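Local coordinates for 5' nucleotidase family protein (Staphylococcus aureus subsp. aureus, PDB 4Q7F) that is a member of the 5' nucleotidase family, with a calcineurin-like phosphoesterase domain that holds manganese and magnesium and a C-terminal domain contributing to the pocket of the bound 3D1, at residues A360-F365 and N382-P387; P387-V392 and V474-A479; K401-R406 and D486-A491. All coordinates share one frame; numbering follows the deposited sequence.

In the fold
From the N terminus, contact 1 comes first: 360-365, at the end of strand 359-363, meets 382-387, closing a short excursion that includes helix 377-383. Pro-387 ends contact 1 and opens contact 2, so the two run in series and touch one another. Contact 2 then spans 81 residues to pair strand 390-396 with strand 469-475, a neighbour of 359-363 in the same mixed sheet. Contact 3 closes a similarly long loop, from helix 397-408 to the turn before strand 493-497, and its segments alternate with those of contact 2, so these two cross. Contacts 1 and 2 both reach 3D1, whereas contact 3 packs helix 397-408 on that turn and touches contact 2 through Tyr-488.

Contact 1: residues A360-F365 and N382-P387; sequences ACTALF and NNYPFP. With 3D1 ((2R,3S,5R)-5-(6-amino-9H-purin-9-yl)-tetrahydro-2-(hydroxymethyl)furan-3-ol), chain D.
The ring of Phe-365 takes neighbours from 382-387 on one face and along its edge. Phe-386 meets that face in an offset edge-to-face pair, CD2 3.7 Å from Phe-365 CE1 and the ring planes at 69°; Ala-363 O lies beyond the opposite face. At the edge of Phe-365, near its plane, are Asn-383 O and Tyr-384 CE2. This same edge points into the face of Tyr-384 in a T-shaped pair, centroids 5.1 Å apart and planes at 76°. Pro-385 adds an aliphatic surface, its CD 3.5 Å from Phe-365 CD2. A chi1 of -59° puts CG of Phe-365 beside the backbone N and turns the ring toward Tyr-384, Pro-385 and Phe-386.

Phenylalanine suits both pocket positions: a flat apolar ring can offer a face to one neighbour and an edge to another. Phe-386 gives its other neighbour, the purine, a face, CD1 lying 3.5 Å from 3D1 C2, while Phe-365 CZ stands 3.9 Å from 3D1 N6.

Waters serve the polar atoms. One accepts from Phe-365 N at 3.0 Å and donates to Asn-383 O at 2.8 Å, joining the backbone just beyond the strand to the last residue of helix 377-383; another bridges Thr-362 OG1 and Tyr-384 OH, a hydroxyl also bonded to Asn-388 OD1.

Strand 359-363 runs between strands 435-438 and 469-475, and helix 342-355 packs on Thr-362 through Met-347 and on Asn-383 through Phe-343.

Contact 2: residues P387-V392 and V474-A479; sequences PNTFKV and VNNYRA. With 3D1 ((2R,3S,5R)-5-(6-amino-9H-purin-9-yl)-tetrahydro-2-(hydroxymethyl)furan-3-ol), chain D.
Part of the 3D1 pocket is built where an antiparallel strand pair runs into a helix N-cap, and here Asn-388 and Asn-476 meet. The Asn-388 amide reads the edge of the purine with both its ends: ND2 donates to 3D1 N1 at 2.8 Å, nearly straight at 168°, and OD1 accepts from 3D1 N6 at 2.9 Å. An asparagine suits this task because it carries a donor and an acceptor side by side. Its orientation is helped by the bond of OD1 with Tyr-384 OH, by a weak bond from ND2 to Asn-476 OD1, and by a water accepting from Asn-388 ND2 and Asn-476 ND2.

Asn-476 OD1 also receives Thr-389 N at 2.9 Å, from above its carbonyl plane, and Asn-476 N returns a bond to Thr-389 O at 2.8 Å. Asn-476 and Thr-389 are thus joined by two bonds, one using the asparagine side chain, one purely backbone. In Tyr-477, chi1 of -176° carries the ring out over the purine, a broad flat ring matching the flat base, with 3D1 C5 3.4 Å above the Tyr-477 ring centre; Phe-386 covers the other purine face, and Trp-170 meets the Tyr-477 ring almost parallel.

Asn-475 caps the helix, OD1 accepting from Arg-478 N at 2.7 Å and 173°. In the strand pair, Lys-391 N bonds Val-474 O at 2.8 Å and Val-474 N bonds Lys-391 O at 2.9 Å; next to it Phe-390 and Asn-475 form the non-hydrogen-bonded pair.

Strand 390-396 lies between strands 469-475 and 493-497, and Phe-390 packs on Leu-351 of helix 342-355.

Contact 3: residues K401-R406 and D486-A491; sequences KEAIER and DMYIDA
Met-487, present as selenomethionine, makes most of the contact with helix 397-408. Its CB lies 3.5 Å from Glu-402 OE1, the two side chains running antiparallel alongside one another, so that an acidic tip passes beside an aliphatic root. From there the chain bends at chi2 and chi3, which folds it over Ala-403: SE is 3.8 Å from Ala-403 CB, and CE comes 3.6 Å from Glu-402 O. Arg-406 touches the same end through its CB, 4.2 Å from Met-487 CE. A flexible, unbranched side chain fits this curved surface, and the small alanine lets the selenium and the tyrosine hydroxyl reach the helix surface.

Tyr-488 follows, its ring meeting Ala-403 obliquely, with OH 3.3 Å and CZ 3.8 Å from the methyl CB. The selenium of Met-487 also sits over the centre of this ring, 4.1 Å above its plane, as in a Met-aromatic contact.

The 3-10 segment then passes into a type II turn from Tyr-488 to Ala-491, closed by Ala-491 N to Tyr-488 O at 3.1 Å. Asp-490, the third residue of that turn, takes the positive phi (63°) which the turn requires.

On the helix, the guanidinium of Arg-406 is engaged by Glu-409 and Gly-483 O, and Lys-399 NZ bonds Met-487 O. Tyr-437 of strand 435-438 packs on Ala-403 and Tyr-488, and Ile-472 and Val-474 of strand 469-475 on Tyr-488, so the contact lies against the mixed sheet that includes strands 435-438 and 469-475.

Contact 1: residues A360-F365 and N382-P387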
loop_
_atom_site.group_PDB
_atom_site.type_symbol
_atom_site.label_atom_id
_atom_site.label_comp_id
_atom_site.label_asym_id
_atom_site.label_seq_id
_atom_site.Cartn_x
_atom_site.Cartn_y
_atom_site.Cartn_z
ATOM N N ALA A 360 3.412 23.372 5.913
ATOM C CA ALA A 360 3.453 22.205 5.026
ATOM C C ALA A 360 3.858 20.996 5.855
ATOM O O ALA A 360 4.318 21.141 6.995
ATOM C CB ALA A 360 4.413 22.422 3.883
ATOM N N CYS A 361 3.653 19.802 5.309
ATOM C CA CYS A 361 4.075 18.602 5.983
ATOM C C CYS A 361 4.241 17.477 4.986
ATOM O O CYS A 361 3.677 17.528 3.891
ATOM C CB CYS A 361 3.100 18.182 7.059
ATOM S SG CYS A 361 1.507 17.596 6.437
ATOM N N THR A 362 5.090 16.527 5.365
ATOM C CA THR A 362 5.307 15.283 4.601
ATOM C C THR A 362 5.794 14.184 5.517
ATOM O O THR A 362 6.429 14.436 6.549
ATOM C CB THR A 362 6.283 15.448 3.441
ATOM O OG1 THR A 362 6.297 14.243 2.649
ATOM C CG2 THR A 362 7.673 15.782 3.943
ATOM N N ALA A 363 5.461 12.954 5.151
ATOM C CA ALA A 363 5.931 11.802 5.882
ATOM C C ALA A 363 7.309 11.493 5.326
ATOM O O ALA A 363 7.684 12.015 4.269
ATOM C CB ALA A 363 4.996 10.620 5.674
ATOM N N LEU A 364 8.101 10.740 6.084
ATOM C CA LEU A 364 9.365 10.226 5.573
ATOM C C LEU A 364 9.013 8.778 5.184
ATOM O O LEU A 364 8.721 7.930 6.050
ATOM C CB LEU A 364 10.464 10.245 6.624
ATOM C CG LEU A 364 11.811 9.720 6.114
ATOM C CD1 LEU A 364 12.399 10.665 5.077
ATOM C CD2 LEU A 364 12.760 9.536 7.278
ATOM N N PHE A 365 9.001 8.502 3.894
ATOM C CA PHE A 365 8.637 7.155 3.423
ATOM C C PHE A 365 9.737 6.085 3.685
ATOM O O PHE A 365 10.916 6.396 3.833
ATOM C CB PHE A 365 8.140 7.213 1.969
ATOM C CG PHE A 365 6.938 8.115 1.787
ATOM C CD1 PHE A 365 5.699 7.757 2.317
ATOM C CD2 PHE A 365 7.038 9.318 1.097
ATOM C CE1 PHE A 365 4.588 8.578 2.161
ATOM C CE2 PHE A 365 5.925 10.151 0.948
ATOM C CZ PHE A 365 4.702 9.780 1.480
ATOM N N ASN A 382 12.556 6.786 -4.799
ATOM C CA ASN A 382 12.723 6.177 -3.482
ATOM C C ASN A 382 12.304 7.104 -2.371
ATOM O O ASN A 382 11.769 6.654 -1.360
ATOM C CB ASN A 382 14.174 5.700 -3.269
ATOM C CG ASN A 382 14.478 4.441 -4.053
ATOM O OD1 ASN A 382 13.590 3.630 -4.273
ATOM N ND2 ASN A 382 15.721 4.266 -4.469
ATOM N N ASN A 383 12.537 8.393 -2.555
ATOM C CA ASN A 383 12.130 9.382 -1.534
ATOM C C ASN A 383 10.651 9.782 -1.606
ATOM O O ASN A 383 10.090 10.208 -0.618
ATOM C CB ASN A 383 13.061 10.565 -1.578
ATOM C CG ASN A 383 14.417 10.217 -0.992
ATOM O OD1 ASN A 383 14.550 10.091 0.223
ATOM N ND2 ASN A 383 15.413 10.033 -1.841
ATOM N N TYR A 384 10.022 9.615 -2.759
ATOM C CA TYR A 384 8.578 9.888 -2.874
ATOM C C TYR A 384 7.988 8.787 -3.739
ATOM O O TYR A 384 7.767 9.010 -4.918
ATOM C CB TYR A 384 8.270 11.274 -3.494
ATOM C CG TYR A 384 6.976 11.777 -2.930
ATOM C CD1 TYR A 384 5.768 11.236 -3.327
ATOM C CD2 TYR A 384 6.975 12.694 -1.881
ATOM C CE1 TYR A 384 4.585 11.652 -2.751
ATOM C CE2 TYR A 384 5.792 13.105 -1.299
ATOM C CZ TYR A 384 4.609 12.577 -1.733
ATOM O OH TYR A 384 3.428 12.950 -1.158
ATOM N N PRO A 385 7.681 7.622 -3.144
ATOM C CA PRO A 385 7.224 6.468 -3.922
ATOM C C PRO A 385 5.724 6.377 -4.201
ATOM O O PRO A 385 5.289 5.369 -4.731
ATOM C CB PRO A 385 7.657 5.281 -3.056
ATOM C CG PRO A 385 7.540 5.803 -1.654
ATOM C CD PRO A 385 7.765 7.298 -1.706
ATOM N N PHE A 386 4.949 7.407 -3.864
ATOM C CA PHE A 386 3.522 7.365 -4.161
ATOM C C PHE A 386 3.146 8.419 -5.187
ATOM O O PHE A 386 3.786 9.475 -5.261
ATOM C CB PHE A 386 2.708 7.542 -2.886
ATOM C CG PHE A 386 2.868 6.413 -1.919
ATOM C CD1 PHE A 386 2.275 5.174 -2.172
ATOM C CD2 PHE A 386 3.593 6.576 -0.756
ATOM C CE1 PHE A 386 2.423 4.125 -1.285
ATOM C CE2 PHE A 386 3.733 5.533 0.140
ATOM C CZ PHE A 386 3.151 4.311 -0.121
ATOM N N PRO A 387 2.081 8.167 -5.964
ATOM C CA PRO A 387 1.658 9.185 -6.923
ATOM C C PRO A 387 0.672 10.204 -6.296
ATOM O O PRO A 387 -0.453 10.386 -6.762
ATOM C CB PRO A 387 1.040 8.354 -8.043
ATOM C CG PRO A 387 0.499 7.132 -7.359
ATOM C CD PRO A 387 1.305 6.917 -6.110
HETATM O "O5'" 3D1 D . -3.659 1.485 4.547
HETATM C "C5'" 3D1 D . -3.002 2.529 3.836
HETATM C "C4'" 3D1 D . -2.642 2.077 2.431
HETATM O "O4'" 3D1 D . -2.248 3.241 1.719
HETATM C "C1'" 3D1 D . -0.852 3.224 1.406
HETATM N N9 3D1 D . -0.280 4.576 1.652
HETATM C C4 3D1 D . -0.334 5.534 0.736
HETATM N N3 3D1 D . -0.838 5.598 -0.517
HETATM C C2 3D1 D . -0.746 6.735 -1.231
HETATM N N1 3D1 D . -0.167 7.866 -0.745
HETATM C C6 3D1 D . 0.373 7.933 0.493
HETATM N N6 3D1 D . 0.940 9.087 0.941
HETATM C C5 3D1 D . 0.298 6.721 1.336
HETATM N N7 3D1 D . 0.692 6.358 2.574
HETATM C C8 3D1 D . 0.329 5.064 2.765
HETATM C "C2'" 3D1 D . -0.243 2.073 2.194
HETATM C "C3'" 3D1 D . -1.439 1.148 2.321
HETATM O "O3'" 3D1 D . -1.534 0.356 1.118
HETATM O O HOH W 1 3.864 13.969 1.032
HETATM O O HOH W 2 9.871 10.788 2.080
#

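Contact 2: residues P387-V392 and V474-A479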
loop_
_atom_site.group_PDB
_atom_site.type_symbol
_atom_site.label_atom_id
_atom_site.label_comp_id
_atom_site.label_asym_id
_atom_site.label_seq_id
_atom_site.Cartn_x
_atom_site.Cartn_y
_atom_site.Cartn_z
ATOM N N PRO A 387 2.081 8.167 -5.964
ATOM C CA PRO A 387 1.658 9.185 -6.923
ATOM C C PRO A 387 0.672 10.204 -6.296
ATOM O O PRO A 387 -0.453 10.386 -6.762
ATOM C CB PRO A 387 1.040 8.354 -8.043
ATOM C CG PRO A 387 0.499 7.132 -7.359
ATOM C CD PRO A 387 1.305 6.917 -6.110
ATOM N N ASN A 388 1.115 10.873 -5.241
ATOM C CA ASN A 388 0.311 11.876 -4.561
ATOM C C ASN A 388 0.434 13.271 -5.172
ATOM O O ASN A 388 1.523 13.682 -5.583
ATOM C CB ASN A 388 0.788 12.093 -3.143
ATOM C CG ASN A 388 0.737 10.859 -2.278
ATOM O OD1 ASN A 388 1.582 10.704 -1.377
ATOM N ND2 ASN A 388 -0.222 10.002 -2.506
ATOM N N THR A 389 -0.683 13.998 -5.177
ATOM C CA THR A 389 -0.703 15.388 -5.587
ATOM C C THR A 389 -0.875 16.107 -4.251
ATOM O O THR A 389 -0.872 15.459 -3.191
ATOM C CB THR A 389 -1.830 15.697 -6.559
ATOM O OG1 THR A 389 -3.055 15.283 -5.966
ATOM C CG2 THR A 389 -1.634 14.936 -7.890
ATOM N N PHE A 390 -1.032 17.422 -4.278
ATOM C CA PHE A 390 -1.137 18.176 -3.019
ATOM C C PHE A 390 -2.324 19.114 -2.926
ATOM O O PHE A 390 -2.912 19.533 -3.918
ATOM C CB PHE A 390 0.179 18.907 -2.794
ATOM C CG PHE A 390 1.357 17.991 -2.823
ATOM C CD1 PHE A 390 1.963 17.659 -4.033
ATOM C CD2 PHE A 390 1.795 17.361 -1.656
ATOM C CE1 PHE A 390 3.025 16.765 -4.066
ATOM C CE2 PHE A 390 2.852 16.461 -1.684
ATOM C CZ PHE A 390 3.468 16.173 -2.882
ATOM N N LYS A 391 -2.675 19.459 -1.692
ATOM C CA LYS A 391 -3.761 20.347 -1.465
ATOM C C LYS A 391 -3.435 21.300 -0.334
ATOM O O LYS A 391 -2.840 20.895 0.687
ATOM C CB LYS A 391 -5.046 19.577 -1.171
ATOM C CG LYS A 391 -5.713 19.004 -2.424
ATOM C CD LYS A 391 -7.034 18.345 -2.092
ATOM C CE LYS A 391 -7.846 18.067 -3.345
ATOM N NZ LYS A 391 -7.104 17.194 -4.313
ATOM N N VAL A 392 -3.769 22.567 -0.541
ATOM C CA VAL A 392 -3.623 23.565 0.529
ATOM C C VAL A 392 -4.986 23.658 1.170
ATOM O O VAL A 392 -5.975 23.866 0.495
ATOM C CB VAL A 392 -3.141 24.926 0.050
ATOM C CG1 VAL A 392 -3.006 25.867 1.248
ATOM C CG2 VAL A 392 -1.802 24.783 -0.629
ATOM N N VAL A 474 -0.800 19.740 2.318
ATOM C CA VAL A 474 -0.729 18.330 2.641
ATOM C C VAL A 474 -0.857 17.542 1.342
ATOM O O VAL A 474 -1.249 18.092 0.297
ATOM C CB VAL A 474 -1.822 17.901 3.632
ATOM C CG1 VAL A 474 -1.810 18.829 4.843
ATOM C CG2 VAL A 474 -3.200 17.903 2.976
ATOM N N ASN A 475 -0.501 16.259 1.370
ATOM C CA ASN A 475 -0.692 15.444 0.139
ATOM C C ASN A 475 -2.152 14.984 0.007
ATOM O O ASN A 475 -2.921 15.088 0.972
ATOM C CB ASN A 475 0.303 14.306 0.062
ATOM C CG ASN A 475 0.118 13.259 1.153
ATOM O OD1 ASN A 475 -0.984 12.837 1.461
ATOM N ND2 ASN A 475 1.216 12.773 1.658
ATOM N N ASN A 476 -2.540 14.474 -1.159
ATOM C CA ASN A 476 -3.945 14.101 -1.368
ATOM C C ASN A 476 -4.417 12.979 -0.452
ATOM O O ASN A 476 -5.609 12.915 -0.101
ATOM C CB ASN A 476 -4.227 13.729 -2.811
ATOM C CG ASN A 476 -3.564 12.452 -3.218
ATOM O OD1 ASN A 476 -2.349 12.395 -3.366
ATOM N ND2 ASN A 476 -4.359 11.423 -3.423
ATOM N N TYR A 477 -3.481 12.121 -0.059
ATOM C CA TYR A 477 -3.768 10.999 0.850
ATOM C C TYR A 477 -4.224 11.589 2.165
ATOM O O TYR A 477 -5.287 11.247 2.682
ATOM C CB TYR A 477 -2.492 10.156 1.049
ATOM C CG TYR A 477 -2.621 8.913 1.884
ATOM C CD1 TYR A 477 -3.092 7.728 1.321
ATOM C CD2 TYR A 477 -2.211 8.898 3.210
ATOM C CE1 TYR A 477 -3.199 6.575 2.065
ATOM C CE2 TYR A 477 -2.299 7.742 3.976
ATOM C CZ TYR A 477 -2.791 6.581 3.389
ATOM O OH TYR A 477 -2.872 5.425 4.112
ATOM N N ARG A 478 -3.407 12.483 2.712
ATOM C CA ARG A 478 -3.777 13.160 3.948
ATOM C C ARG A 478 -5.083 13.963 3.834
ATOM O O ARG A 478 -5.881 13.947 4.764
ATOM C CB ARG A 478 -2.669 14.087 4.393
ATOM C CG ARG A 478 -1.481 13.374 4.955
ATOM C CD ARG A 478 -1.730 12.855 6.361
ATOM N NE ARG A 478 -0.480 12.303 6.858
ATOM C CZ ARG A 478 -0.106 11.030 6.788
ATOM N NH1 ARG A 478 -0.902 10.075 6.288
ATOM N NH2 ARG A 478 1.089 10.709 7.238
ATOM N N ALA A 479 -5.287 14.662 2.708
ATOM C CA ALA A 479 -6.468 15.491 2.485
ATOM C C ALA A 479 -7.801 14.771 2.685
ATOM O O ALA A 479 -8.769 15.394 3.151
ATOM C CB ALA A 479 -6.418 16.158 1.108
HETATM O "O5'" 3D1 D . -3.659 1.485 4.547
HETATM C "C5'" 3D1 D . -3.002 2.529 3.836
HETATM C "C4'" 3D1 D . -2.642 2.077 2.431
HETATM O "O4'" 3D1 D . -2.248 3.241 1.719
HETATM C "C1'" 3D1 D . -0.852 3.224 1.406
HETATM N N9 3D1 D . -0.280 4.576 1.652
HETATM C C4 3D1 D . -0.334 5.534 0.736
HETATM N N3 3D1 D . -0.838 5.598 -0.517
HETATM C C2 3D1 D . -0.746 6.735 -1.231
HETATM N N1 3D1 D . -0.167 7.866 -0.745
HETATM C C6 3D1 D . 0.373 7.933 0.493
HETATM N N6 3D1 D . 0.940 9.087 0.941
HETATM C C5 3D1 D . 0.298 6.721 1.336
HETATM N N7 3D1 D . 0.692 6.358 2.574
HETATM C C8 3D1 D . 0.329 5.064 2.765
HETATM C "C2'" 3D1 D . -0.243 2.073 2.194
HETATM C "C3'" 3D1 D . -1.439 1.148 2.321
HETATM O "O3'" 3D1 D . -1.534 0.356 1.118
HETATM O O HOH W 3 -2.747 9.023 -4.249
#

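Contact 3: residues K401-R406 and D486-A491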
loop_
_atom_site.group_PDB
_atom_site.type_symbol
_atom_site.label_atom_id
_atom_site.label_comp_id
_atom_site.label_asym_id
_atom_site.label_seq_id
_atom_site.Cartn_x
_atom_site.Cartn_y
_atom_site.Cartn_z
ATOM N N LYS A 401 -3.124 21.912 15.483
ATOM C CA LYS A 401 -2.589 21.217 16.646
ATOM C C LYS A 401 -3.047 19.765 16.682
ATOM O O LYS A 401 -2.293 18.914 17.105
ATOM C CB LYS A 401 -2.965 21.912 17.950
ATOM C CG LYS A 401 -2.439 21.194 19.183
ATOM C CD LYS A 401 -2.661 22.043 20.428
ATOM C CE LYS A 401 -2.172 21.349 21.682
ATOM N NZ LYS A 401 -2.986 20.161 22.030
ATOM N N GLU A 402 -4.291 19.495 16.303
ATOM C CA GLU A 402 -4.807 18.128 16.294
ATOM C C GLU A 402 -4.013 17.249 15.334
ATOM O O GLU A 402 -3.799 16.069 15.583
ATOM C CB GLU A 402 -6.278 18.094 15.859
ATOM C CG GLU A 402 -7.228 18.617 16.890
ATOM C CD GLU A 402 -8.672 18.543 16.429
ATOM O OE1 GLU A 402 -8.964 17.852 15.429
ATOM O OE2 GLU A 402 -9.501 19.194 17.069
ATOM N N ALA A 403 -3.606 17.830 14.215
ATOM C CA ALA A 403 -2.829 17.090 13.230
ATOM C C ALA A 403 -1.435 16.824 13.813
ATOM O O ALA A 403 -0.957 15.732 13.738
ATOM C CB ALA A 403 -2.721 17.869 11.936
ATOM N N ILE A 404 -0.820 17.810 14.470
ATOM C CA ILE A 404 0.528 17.573 15.020
ATOM C C ILE A 404 0.423 16.560 16.170
ATOM O O ILE A 404 1.330 15.775 16.365
ATOM C CB ILE A 404 1.249 18.872 15.448
ATOM C CG1 ILE A 404 1.402 19.811 14.252
ATOM C CG2 ILE A 404 2.640 18.562 15.962
ATOM C CD1 ILE A 404 1.893 21.213 14.591
ATOM N N GLU A 405 -0.681 16.568 16.919
ATOM C CA GLU A 405 -0.854 15.599 18.004
ATOM C C GLU A 405 -0.997 14.169 17.409
ATOM O O GLU A 405 -0.557 13.186 18.004
ATOM C CB GLU A 405 -2.073 15.949 18.848
ATOM C CG GLU A 405 -1.944 17.223 19.688
ATOM C CD GLU A 405 -1.040 17.080 20.902
ATOM O OE1 GLU A 405 -0.439 16.014 21.066
ATOM O OE2 GLU A 405 -0.907 18.054 21.727
ATOM N N ARG A 406 -1.592 14.064 16.232
ATOM C CA ARG A 406 -1.764 12.738 15.598
ATOM C C ARG A 406 -0.370 12.193 15.266
ATOM O O ARG A 406 -0.042 11.077 15.657
ATOM C CB ARG A 406 -2.656 12.804 14.386
ATOM C CG ARG A 406 -2.626 11.548 13.487
ATOM C CD ARG A 406 -2.894 10.236 14.212
ATOM N NE ARG A 406 -2.779 9.101 13.280
ATOM C CZ ARG A 406 -2.572 7.838 13.639
ATOM N NH1 ARG A 406 -2.458 7.499 14.932
ATOM N NH2 ARG A 406 -2.474 6.902 12.700
ATOM N N ASP A 486 -8.140 12.573 10.216
ATOM C CA ASP A 486 -9.535 12.915 9.960
ATOM C C ASP A 486 -9.878 14.410 10.069
ATOM O O ASP A 486 -10.821 14.857 9.451
ATOM C CB ASP A 486 -10.409 12.034 10.849
ATOM C CG ASP A 486 -10.246 10.550 10.495
ATOM O OD1 ASP A 486 -10.725 10.141 9.414
ATOM O OD2 ASP A 486 -9.589 9.804 11.264
HETATM N N MSE A 487 -9.068 15.179 10.786
HETATM C CA MSE A 487 -9.311 16.609 10.928
HETATM C C MSE A 487 -9.188 17.336 9.600
HETATM O O MSE A 487 -9.698 18.433 9.469
HETATM C CB MSE A 487 -8.404 17.208 12.015
HETATM C CG MSE A 487 -6.919 17.423 11.664
HETATM SE SE MSE A 487 -5.842 15.806 11.239
HETATM C CE MSE A 487 -6.002 14.907 12.978
ATOM N N TYR A 488 -8.531 16.754 8.597
ATOM C CA TYR A 488 -8.429 17.447 7.310
ATOM C C TYR A 488 -9.637 17.261 6.401
ATOM O O TYR A 488 -9.799 18.007 5.438
ATOM C CB TYR A 488 -7.219 17.001 6.514
ATOM C CG TYR A 488 -5.887 17.277 7.132
ATOM C CD1 TYR A 488 -5.559 18.565 7.563
ATOM C CD2 TYR A 488 -4.914 16.286 7.219
ATOM C CE1 TYR A 488 -4.320 18.840 8.094
ATOM C CE2 TYR A 488 -3.665 16.557 7.750
ATOM C CZ TYR A 488 -3.381 17.849 8.184
ATOM O OH TYR A 488 -2.177 18.169 8.726
ATOM N N ILE A 489 -10.477 16.275 6.692
ATOM C CA ILE A 489 -11.613 15.960 5.813
ATOM C C ILE A 489 -12.557 17.138 5.670
ATOM O O ILE A 489 -12.971 17.771 6.667
ATOM C CB ILE A 489 -12.361 14.686 6.285
ATOM C CG1 ILE A 489 -11.435 13.465 6.150
ATOM C CG2 ILE A 489 -13.632 14.471 5.471
ATOM C CD1 ILE A 489 -11.965 12.192 6.789
ATOM N N ASP A 490 -12.886 17.454 4.422
ATOM C CA ASP A 490 -13.785 18.584 4.149
ATOM C C ASP A 490 -13.248 19.968 4.587
ATOM O O ASP A 490 -14.038 20.887 4.713
ATOM C CB ASP A 490 -15.166 18.359 4.810
ATOM C CG ASP A 490 -15.936 17.183 4.208
ATOM O OD1 ASP A 490 -15.575 16.697 3.113
ATOM O OD2 ASP A 490 -16.939 16.768 4.828
ATOM N N ALA A 491 -11.946 20.122 4.853
ATOM C CA ALA A 491 -11.407 21.448 5.181
ATOM C C ALA A 491 -11.459 22.208 3.845
ATOM O O ALA A 491 -11.237 21.610 2.786
ATOM C CB ALA A 491 -9.978 21.372 5.704
#